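Local coordinates for AHL synthase (Burkholderia glumae, PDB 3P2H), which probably makes N-acyl-homoserine lactone quorum-sensing signals from acyl-carrier-protein thioesters and S-adenosyl-L-methionine, releasing methylthioadenosine, at residues Arg25-Val28 and Glu29-Trp33; Ala17-Gly20 and Ser21-Arg25. The protein carries 3 engineered substitutions. One frame throughout, in Å; residues are numbered along the deposited sequence.

Contact 1: residues Arg25-Val28 and Glu29-Trp33. With MTA (5'-deoxy-5'-methylthioadenosine), chain B; NOO (N-(3-oxocyclohex-1-en-1-yl)octanamide), chain C.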
ATOM      1  N   ARG A  25     -15.418   2.488   2.007  1.00 17.64           N
ATOM      2  CA  ARG A  25     -15.682   3.905   1.817  1.00 20.22           C
ATOM      3  C   ARG A  25     -14.704   4.593   0.866  1.00 18.82           C
ATOM      4  O   ARG A  25     -15.094   5.458   0.089  1.00 18.03           O
ATOM      5  CB  ARG A  25     -15.703   4.603   3.179  1.00 22.11           C
ATOM      6  CG  ARG A  25     -16.910   4.182   4.024  1.00 27.08           C
ATOM      7  CD  ARG A  25     -16.901   4.819   5.402  1.00 29.86           C
ATOM      8  NE  ARG A  25     -16.121   4.044   6.360  1.00 33.38           N
ATOM      9  CZ  ARG A  25     -15.365   4.591   7.307  1.00 35.40           C
ATOM     10  NH1 ARG A  25     -15.295   5.911   7.406  1.00 35.29           N
ATOM     11  NH2 ARG A  25     -14.680   3.825   8.152  1.00 35.12           N
ATOM     12  N   VAL A  26     -13.438   4.199   0.912  1.00 17.98           N
ATOM     13  CA  VAL A  26     -12.437   4.808   0.046  1.00 16.78           C
ATOM     14  C   VAL A  26     -12.425   4.252  -1.381  1.00 17.36           C
ATOM     15  O   VAL A  26     -12.599   4.991  -2.355  1.00 17.09           O
ATOM     16  CB  VAL A  26     -11.015   4.635   0.626  1.00 16.49           C
ATOM     17  CG1 VAL A  26      -9.984   5.167  -0.368  1.00 17.39           C
ATOM     18  CG2 VAL A  26     -10.895   5.369   1.950  1.00 18.19           C
ATOM     19  N   PHE A  27     -12.227   2.944  -1.501  1.00 17.06           N
ATOM     20  CA  PHE A  27     -12.138   2.313  -2.805  1.00 17.50           C
ATOM     21  C   PHE A  27     -13.436   2.095  -3.554  1.00 19.23           C
ATOM     22  O   PHE A  27     -13.443   2.095  -4.781  1.00 20.99           O
ATOM     23  CB  PHE A  27     -11.363   1.003  -2.660  1.00 17.78           C
ATOM     24  CG  PHE A  27     -10.005   1.200  -2.065  1.00 17.14           C
ATOM     25  CD1 PHE A  27      -8.966   1.711  -2.834  1.00 17.72           C
ATOM     26  CD2 PHE A  27      -9.789   0.976  -0.714  1.00 16.87           C
ATOM     27  CE1 PHE A  27      -7.734   2.000  -2.258  1.00 18.32           C
ATOM     28  CE2 PHE A  27      -8.557   1.268  -0.132  1.00 17.47           C
ATOM     29  CZ  PHE A  27      -7.531   1.779  -0.905  1.00 16.79           C
ATOM     30  N   VAL A  28     -14.535   1.919  -2.835  1.00 19.60           N
ATOM     31  CA  VAL A  28     -15.809   1.719  -3.504  1.00 21.16           C
ATOM     32  C   VAL A  28     -16.625   3.007  -3.598  1.00 23.52           C
ATOM     33  O   VAL A  28     -17.068   3.383  -4.685  1.00 23.99           O
ATOM     34  CB  VAL A  28     -16.634   0.625  -2.806  1.00 21.19           C
ATOM     35  CG1 VAL A  28     -18.009   0.507  -3.458  1.00 21.63           C
ATOM     36  CG2 VAL A  28     -15.897  -0.699  -2.894  1.00 18.54           C
ATOM     37  N   GLU A  29     -16.811   3.701  -2.480  1.00 24.42           N
ATOM     38  CA  GLU A  29     -17.590   4.939  -2.513  1.00 26.70           C
ATOM     39  C   GLU A  29     -16.839   6.123  -3.099  1.00 27.60           C
ATOM     40  O   GLU A  29     -17.360   6.835  -3.951  1.00 28.67           O
ATOM     41  CB  GLU A  29     -18.075   5.307  -1.116  1.00 26.93           C
ATOM     42  CG  GLU A  29     -18.877   4.217  -0.460  1.00 27.61           C
ATOM     43  CD  GLU A  29     -19.585   4.677   0.784  1.00 28.87           C
ATOM     44  OE1 GLU A  29     -19.105   5.619   1.453  1.00 27.52           O
ATOM     45  OE2 GLU A  29     -20.631   4.076   1.106  1.00 32.75           O
ATOM     46  N   GLN A  30     -15.612   6.336  -2.648  1.00 28.11           N
ATOM     47  CA  GLN A  30     -14.833   7.459  -3.141  1.00 29.14           C
ATOM     48  C   GLN A  30     -14.321   7.290  -4.561  1.00 28.91           C
ATOM     49  O   GLN A  30     -14.549   8.146  -5.420  1.00 29.15           O
ATOM     50  CB  GLN A  30     -13.642   7.715  -2.228  1.00 31.13           C
ATOM     51  CG  GLN A  30     -13.496   9.163  -1.854  1.00 36.26           C
ATOM     52  CD  GLN A  30     -14.501   9.562  -0.802  1.00 39.37           C
ATOM     53  OE1 GLN A  30     -14.375   9.170   0.365  1.00 42.46           O
ATOM     54  NE2 GLN A  30     -15.516  10.329  -1.203  1.00 40.00           N
ATOM     55  N   LEU A  31     -13.621   6.186  -4.800  1.00 27.28           N
ATOM     56  CA  LEU A  31     -13.035   5.921  -6.102  1.00 27.39           C
ATOM     57  C   LEU A  31     -13.960   5.167  -7.041  1.00 27.09           C
ATOM     58  O   LEU A  31     -13.696   5.087  -8.240  1.00 28.92           O
ATOM     59  CB  LEU A  31     -11.723   5.151  -5.920  1.00 26.91           C
ATOM     60  CG  LEU A  31     -10.727   5.823  -4.970  1.00 28.29           C
ATOM     61  CD1 LEU A  31      -9.502   4.933  -4.783  1.00 26.64           C
ATOM     62  CD2 LEU A  31     -10.318   7.176  -5.537  1.00 28.91           C
ATOM     63  N   GLY A  32     -15.038   4.616  -6.495  1.00 26.05           N
ATOM     64  CA  GLY A  32     -15.994   3.884  -7.306  1.00 26.69           C
ATOM     65  C   GLY A  32     -15.466   2.662  -8.038  1.00 27.06           C
ATOM     66  O   GLY A  32     -15.787   2.462  -9.214  1.00 27.10           O
ATOM     67  N   TRP A  33     -14.682   1.830  -7.357  1.00 26.43           N
ATOM     68  CA  TRP A  33     -14.131   0.632  -7.992  1.00 27.22           C
ATOM     69  C   TRP A  33     -15.169  -0.469  -8.185  1.00 28.17           C
ATOM     70  O   TRP A  33     -14.974  -1.375  -8.993  1.00 28.61           O
ATOM     71  CB  TRP A  33     -12.953   0.084  -7.176  1.00 25.56           C
ATOM     72  CG  TRP A  33     -11.695   0.905  -7.278  1.00 25.32           C
ATOM     73  CD1 TRP A  33     -11.539   2.080  -7.944  1.00 24.85           C
ATOM     74  CD2 TRP A  33     -10.422   0.610  -6.679  1.00 25.93           C
ATOM     75  NE1 TRP A  33     -10.250   2.543  -7.798  1.00 26.04           N
ATOM     76  CE2 TRP A  33      -9.543   1.659  -7.027  1.00 25.55           C
ATOM     77  CE3 TRP A  33      -9.941  -0.439  -5.882  1.00 26.68           C
ATOM     78  CZ2 TRP A  33      -8.205   1.693  -6.605  1.00 25.26           C
ATOM     79  CZ3 TRP A  33      -8.605  -0.403  -5.460  1.00 26.07           C
ATOM     80  CH2 TRP A  33      -7.758   0.656  -5.825  1.00 25.10           C
TER
HETATM   81  CS  MTA B 204      -5.131  -0.696  -8.375  1.00 37.89           C
HETATM   82  S5' MTA B 204      -5.661   0.109  -9.916  1.00 38.86           S
HETATM   83  C5' MTA B 204      -7.455   0.230  -9.646  1.00 34.43           C
HETATM   84  C4' MTA B 204      -8.222  -0.908 -10.323  1.00 32.50           C
HETATM   85  O4' MTA B 204      -7.775  -2.158  -9.727  1.00 31.04           O
HETATM   86  C2' MTA B 204     -10.041  -2.000  -9.168  1.00 30.42           C
HETATM   87  O2' MTA B 204     -11.388  -2.474  -9.266  1.00 33.33           O
HETATM   88  C3' MTA B 204      -9.720  -0.735 -10.039  1.00 30.96           C
HETATM   89  O3' MTA B 204     -10.444  -0.811 -11.274  1.00 32.15           O
HETATM   90  C1' MTA B 204      -8.958  -2.994  -9.627  1.00 27.90           C
HETATM   91  N9  MTA B 204      -8.701  -4.051  -8.626  1.00 25.22           N
HETATM   92  C8  MTA B 204      -8.270  -3.888  -7.332  1.00 23.93           C
HETATM   93  N7  MTA B 204      -8.145  -5.032  -6.731  1.00 24.17           N
HETATM   94  C5  MTA B 204      -8.486  -6.019  -7.600  1.00 24.19           C
HETATM   95  C6  MTA B 204      -8.551  -7.451  -7.536  1.00 23.24           C
HETATM   96  N6  MTA B 204      -8.212  -8.108  -6.366  1.00 23.54           N
HETATM   97  N1  MTA B 204      -8.952  -8.150  -8.648  1.00 22.51           N
HETATM   98  C2  MTA B 204      -9.291  -7.523  -9.813  1.00 23.30           C
HETATM   99  N3  MTA B 204      -9.233  -6.160  -9.884  1.00 22.98           N
HETATM  100  C4  MTA B 204      -8.850  -5.389  -8.839  1.00 23.94           C
HETATM  101  C1  NOO C 300      -5.075   7.149  -3.809  1.00 40.41           C
HETATM  102  O1  NOO C 300      -4.855   8.267  -4.263  1.00 41.44           O
HETATM  103  C2  NOO C 300      -4.097   5.993  -3.978  1.00 39.87           C
HETATM  104  C3  NOO C 300      -4.523   4.660  -4.049  1.00 40.01           C
HETATM  105  C4  NOO C 300      -6.005   4.371  -3.732  1.00 40.85           C
HETATM  106  C5  NOO C 300      -6.671   5.376  -2.710  1.00 40.83           C
HETATM  107  C6  NOO C 300      -6.416   6.875  -3.059  1.00 40.21           C
HETATM  108  N7  NOO C 300      -3.684   3.522  -4.410  1.00 39.44           N
HETATM  109  C8  NOO C 300      -3.503   2.208  -3.904  1.00 38.91           C
HETATM  110  O8  NOO C 300      -4.411   1.408  -3.701  1.00 39.35           O
HETATM  111  C9  NOO C 300      -2.079   1.704  -3.579  1.00 37.38           C
HETATM  112  C10 NOO C 300      -0.840   2.500  -4.065  1.00 37.02           C
HETATM  113  C11 NOO C 300       0.353   1.528  -4.273  1.00 34.23           C
HETATM  114  C12 NOO C 300       1.697   2.134  -3.829  1.00 33.44           C
HETATM  115  C13 NOO C 300       2.870   1.189  -4.168  1.00 31.80           C
HETATM  116  C14 NOO C 300       4.158   1.974  -4.479  1.00 27.57           C
HETATM  117  C15 NOO C 300       5.373   1.047  -4.584  1.00 25.11           C
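F27 and W33 meet near the C-terminal end of helix 13-30, their side chains lying alongside each other and pointing the same way. The phenyl group comes in over one face of the indole, with F27 CD1 3.4 Å from W33 CZ3. The ring planes are 44° apart, an oblique pairing that is neither stacked nor edge-to-face. With CG anti to the carbonyl carbon (chi1 -57°), the phenyl runs beside the indole and CD1 lies over its rim. F27 CB makes an off-centre CH-pi contact, 4.3 Å from the centroid of the W33 six-membered ring. The opposite face of W33 carries the ribose of methylthioadenosine, whose C5' is 3.5 Å from W33 CZ2. On the inhibitor side, F27 turns its ring edge to the cyclohexenone, with CE1 3.3 Å from C4. L31 adds a methyl to the same cyclohexenone, CD1 lying 3.5 Å from C5. Meanwhile V26 CG1 lies over the centre of one F27 face.

The backbone under these groups is widened. Q30 N bonds to R25 O, and L31 N reaches V26 O at 2.9 Å, each bridging five residues as in a pi-turn. G32 then takes positive phi, and W33 N returns six residues to F27 O at 2.9 Å, which joins the backbones of the two aromatic residues.

The R25, E29 and Q30 side is looser and more open to solvent, while V28 is buried against Q34 and E43. E29 runs extended past R25 and rests its OE1 3.7 Å from R25 CG, a van der Waals touch of carboxylate oxygen on methylene, while guanidinium and carboxylate stand at 86° without joining in a salt bridge. R102 and F144 adjoin W33 from two strands of the sheet. The C-terminal part of helix 13-30 and the turn after it thus form a wall shared by two neighbouring ligand sites, the methylthioadenosine pocket and the pocket holding the octanamide inhibitor.

Contact 2: residues Ala17-Gly20 and Ser21-Arg25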
ATOM      1  N   ALA A  17     -13.301  -5.818  10.528  1.00 16.71           N
ATOM      2  CA  ALA A  17     -14.541  -5.129  10.187  1.00 17.33           C
ATOM      3  C   ALA A  17     -14.302  -3.630  10.003  1.00 17.58           C
ATOM      4  O   ALA A  17     -14.766  -3.028   9.039  1.00 17.53           O
ATOM      5  CB  ALA A  17     -15.583  -5.365  11.273  1.00 18.84           C
ATOM      6  N   GLU A  18     -13.559  -3.038  10.927  1.00 18.30           N
ATOM      7  CA  GLU A  18     -13.267  -1.613  10.873  1.00 18.95           C
ATOM      8  C   GLU A  18     -12.437  -1.234   9.640  1.00 18.60           C
ATOM      9  O   GLU A  18     -12.701  -0.219   8.990  1.00 17.30           O
ATOM     10  CB  GLU A  18     -12.544  -1.203  12.156  1.00 21.11           C
ATOM     11  CG  GLU A  18     -12.220   0.266  12.256  1.00 23.28           C
ATOM     12  CD  GLU A  18     -11.597   0.618  13.585  1.00 24.96           C
ATOM     13  OE1 GLU A  18     -11.008  -0.285  14.218  1.00 25.21           O
ATOM     14  OE2 GLU A  18     -11.687   1.800  13.987  1.00 25.55           O
ATOM     15  N   LEU A  19     -11.435  -2.046   9.322  1.00 17.41           N
ATOM     16  CA  LEU A  19     -10.593  -1.790   8.160  1.00 17.03           C
ATOM     17  C   LEU A  19     -11.393  -2.026   6.888  1.00 16.97           C
ATOM     18  O   LEU A  19     -11.273  -1.274   5.921  1.00 16.27           O
ATOM     19  CB  LEU A  19      -9.375  -2.716   8.154  1.00 17.09           C
ATOM     20  CG  LEU A  19      -8.576  -2.711   6.845  1.00 17.75           C
ATOM     21  CD1 LEU A  19      -7.942  -1.346   6.632  1.00 16.21           C
ATOM     22  CD2 LEU A  19      -7.503  -3.796   6.896  1.00 19.14           C
ATOM     23  N   GLY A  20     -12.196  -3.086   6.895  1.00 16.68           N
ATOM     24  CA  GLY A  20     -13.006  -3.406   5.736  1.00 16.59           C
ATOM     25  C   GLY A  20     -13.971  -2.290   5.396  1.00 16.47           C
ATOM     26  O   GLY A  20     -14.235  -2.024   4.226  1.00 16.73           O
ATOM     27  N   SER A  21     -14.501  -1.638   6.425  1.00 16.06           N
ATOM     28  CA  SER A  21     -15.444  -0.544   6.244  1.00 17.15           C
ATOM     29  C   SER A  21     -14.718   0.675   5.698  1.00 17.93           C
ATOM     30  O   SER A  21     -15.222   1.361   4.808  1.00 18.68           O
ATOM     31  CB  SER A  21     -16.111  -0.190   7.577  1.00 18.71           C
ATOM     32  OG  SER A  21     -17.048   0.867   7.420  1.00 21.73           O
ATOM     33  N   TYR A  22     -13.532   0.951   6.233  1.00 17.25           N
ATOM     34  CA  TYR A  22     -12.768   2.095   5.765  1.00 16.33           C
ATOM     35  C   TYR A  22     -12.384   1.890   4.310  1.00 16.67           C
ATOM     36  O   TYR A  22     -12.440   2.821   3.512  1.00 16.71           O
ATOM     37  CB  TYR A  22     -11.506   2.294   6.592  1.00 15.64           C
ATOM     38  CG  TYR A  22     -10.671   3.450   6.096  1.00 17.08           C
ATOM     39  CD1 TYR A  22     -11.090   4.771   6.277  1.00 15.40           C
ATOM     40  CD2 TYR A  22      -9.474   3.227   5.423  1.00 15.16           C
ATOM     41  CE1 TYR A  22     -10.329   5.837   5.800  1.00 16.64           C
ATOM     42  CE2 TYR A  22      -8.712   4.283   4.942  1.00 15.53           C
ATOM     43  CZ  TYR A  22      -9.142   5.582   5.133  1.00 15.64           C
ATOM     44  OH  TYR A  22      -8.382   6.618   4.657  1.00 14.58           O
ATOM     45  N   ARG A  23     -11.991   0.670   3.961  1.00 15.99           N
ATOM     46  CA  ARG A  23     -11.619   0.390   2.583  1.00 15.77           C
ATOM     47  C   ARG A  23     -12.826   0.505   1.659  1.00 15.34           C
ATOM     48  O   ARG A  23     -12.702   0.984   0.534  1.00 14.50           O
ATOM     49  CB  ARG A  23     -10.965  -0.994   2.475  1.00 14.65           C
ATOM     50  CG  ARG A  23      -9.482  -0.959   2.832  1.00 15.70           C
ATOM     51  CD  ARG A  23      -8.852  -2.338   2.915  1.00 17.21           C
ATOM     52  NE  ARG A  23      -9.063  -3.142   1.718  1.00 15.46           N
ATOM     53  CZ  ARG A  23      -8.496  -4.325   1.521  1.00 16.35           C
ATOM     54  NH1 ARG A  23      -7.680  -4.823   2.440  1.00 14.55           N
ATOM     55  NH2 ARG A  23      -8.754  -5.018   0.421  1.00 15.31           N
ATOM     56  N   TYR A  24     -13.992   0.078   2.133  1.00 15.85           N
ATOM     57  CA  TYR A  24     -15.197   0.176   1.322  1.00 17.83           C
ATOM     58  C   TYR A  24     -15.471   1.640   0.990  1.00 17.00           C
ATOM     59  O   TYR A  24     -15.729   1.996  -0.157  1.00 16.74           O
ATOM     60  CB  TYR A  24     -16.416  -0.381   2.060  1.00 18.75           C
ATOM     61  CG  TYR A  24     -17.688  -0.257   1.244  1.00 18.61           C
ATOM     62  CD1 TYR A  24     -18.007  -1.204   0.269  1.00 19.10           C
ATOM     63  CD2 TYR A  24     -18.537   0.842   1.396  1.00 18.73           C
ATOM     64  CE1 TYR A  24     -19.136  -1.061  -0.540  1.00 20.56           C
ATOM     65  CE2 TYR A  24     -19.670   0.999   0.590  1.00 20.03           C
ATOM     66  CZ  TYR A  24     -19.960   0.041  -0.379  1.00 19.52           C
ATOM     67  OH  TYR A  24     -21.054   0.186  -1.201  1.00 17.22           O
ATOM     68  N   ARG A  25     -15.418   2.488   2.007  1.00 17.64           N
ATOM     69  CA  ARG A  25     -15.682   3.905   1.817  1.00 20.22           C
ATOM     70  C   ARG A  25     -14.704   4.593   0.866  1.00 18.82           C
ATOM     71  O   ARG A  25     -15.094   5.458   0.089  1.00 18.03           O
ATOM     72  CB  ARG A  25     -15.703   4.603   3.179  1.00 22.11           C
ATOM     73  CG  ARG A  25     -16.910   4.182   4.024  1.00 27.08           C
ATOM     74  CD  ARG A  25     -16.901   4.819   5.402  1.00 29.86           C
ATOM     75  NE  ARG A  25     -16.121   4.044   6.360  1.00 33.38           N
ATOM     76  CZ  ARG A  25     -15.365   4.591   7.307  1.00 35.40           C
ATOM     77  NH1 ARG A  25     -15.295   5.911   7.406  1.00 35.29           N
ATOM     78  NH2 ARG A  25     -14.680   3.825   8.152  1.00 35.12           N
TER
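L19 and R23 cross one helical turn apart, L19 CD1 lying 4.0 Å from R23 CD, so that a leucine methyl lies against the aliphatic part of the arginine. Beneath them R23 N bonds to L19 O at 2.9 Å. Regular alpha-helical bonds also join S21 N to A17 O, Y22 N to E18 O and Y24 N to G20 O.

On another side of the helix R25 folds back along the turn. Its chain bends at chi3 (-86°), bringing NE to S21 O at 3.2 Å and to S21 OG at 3.5 Å, both weak bonds.

Farther out, R23 swings its guanidinium through a bend at chi3 (53°) into salt bridges with D48 and E43, and E43 also makes a backbone hydrogen bond with G20. E18 pairs with R58, while L19 packs on Y54 and L56 of strand 53-58 and on C67 of strand 64-72.

With R69 and R102 close to the R23 guanidinium, the two carboxylates would offset a cluster of positive charge, and the two salt bridges would fix the direction of the buried guanidinium.

Both contacts lie on helix 13-30, with contact 2 first along the chain and contact 1 on the last turns and the residues that follow; R25 belongs to both. Their centres are 10 Å apart, and a probable hydrogen bond from E29 N to Y24 O (3.1 Å) is a five-residue, pi-type link that joins them. The stretch 17-25 settles the helix against strands 53-58 and 64-72, whereas 25-33 faces strands 97-105 and 138-144, so the helix and the turn after it together reach four strands of the mixed sheet. The division of labour follows: contact 1 touches both ligands directly, and contact 2 stands a layer back, the R23 side chain about 7 Å from methylthioadenosine.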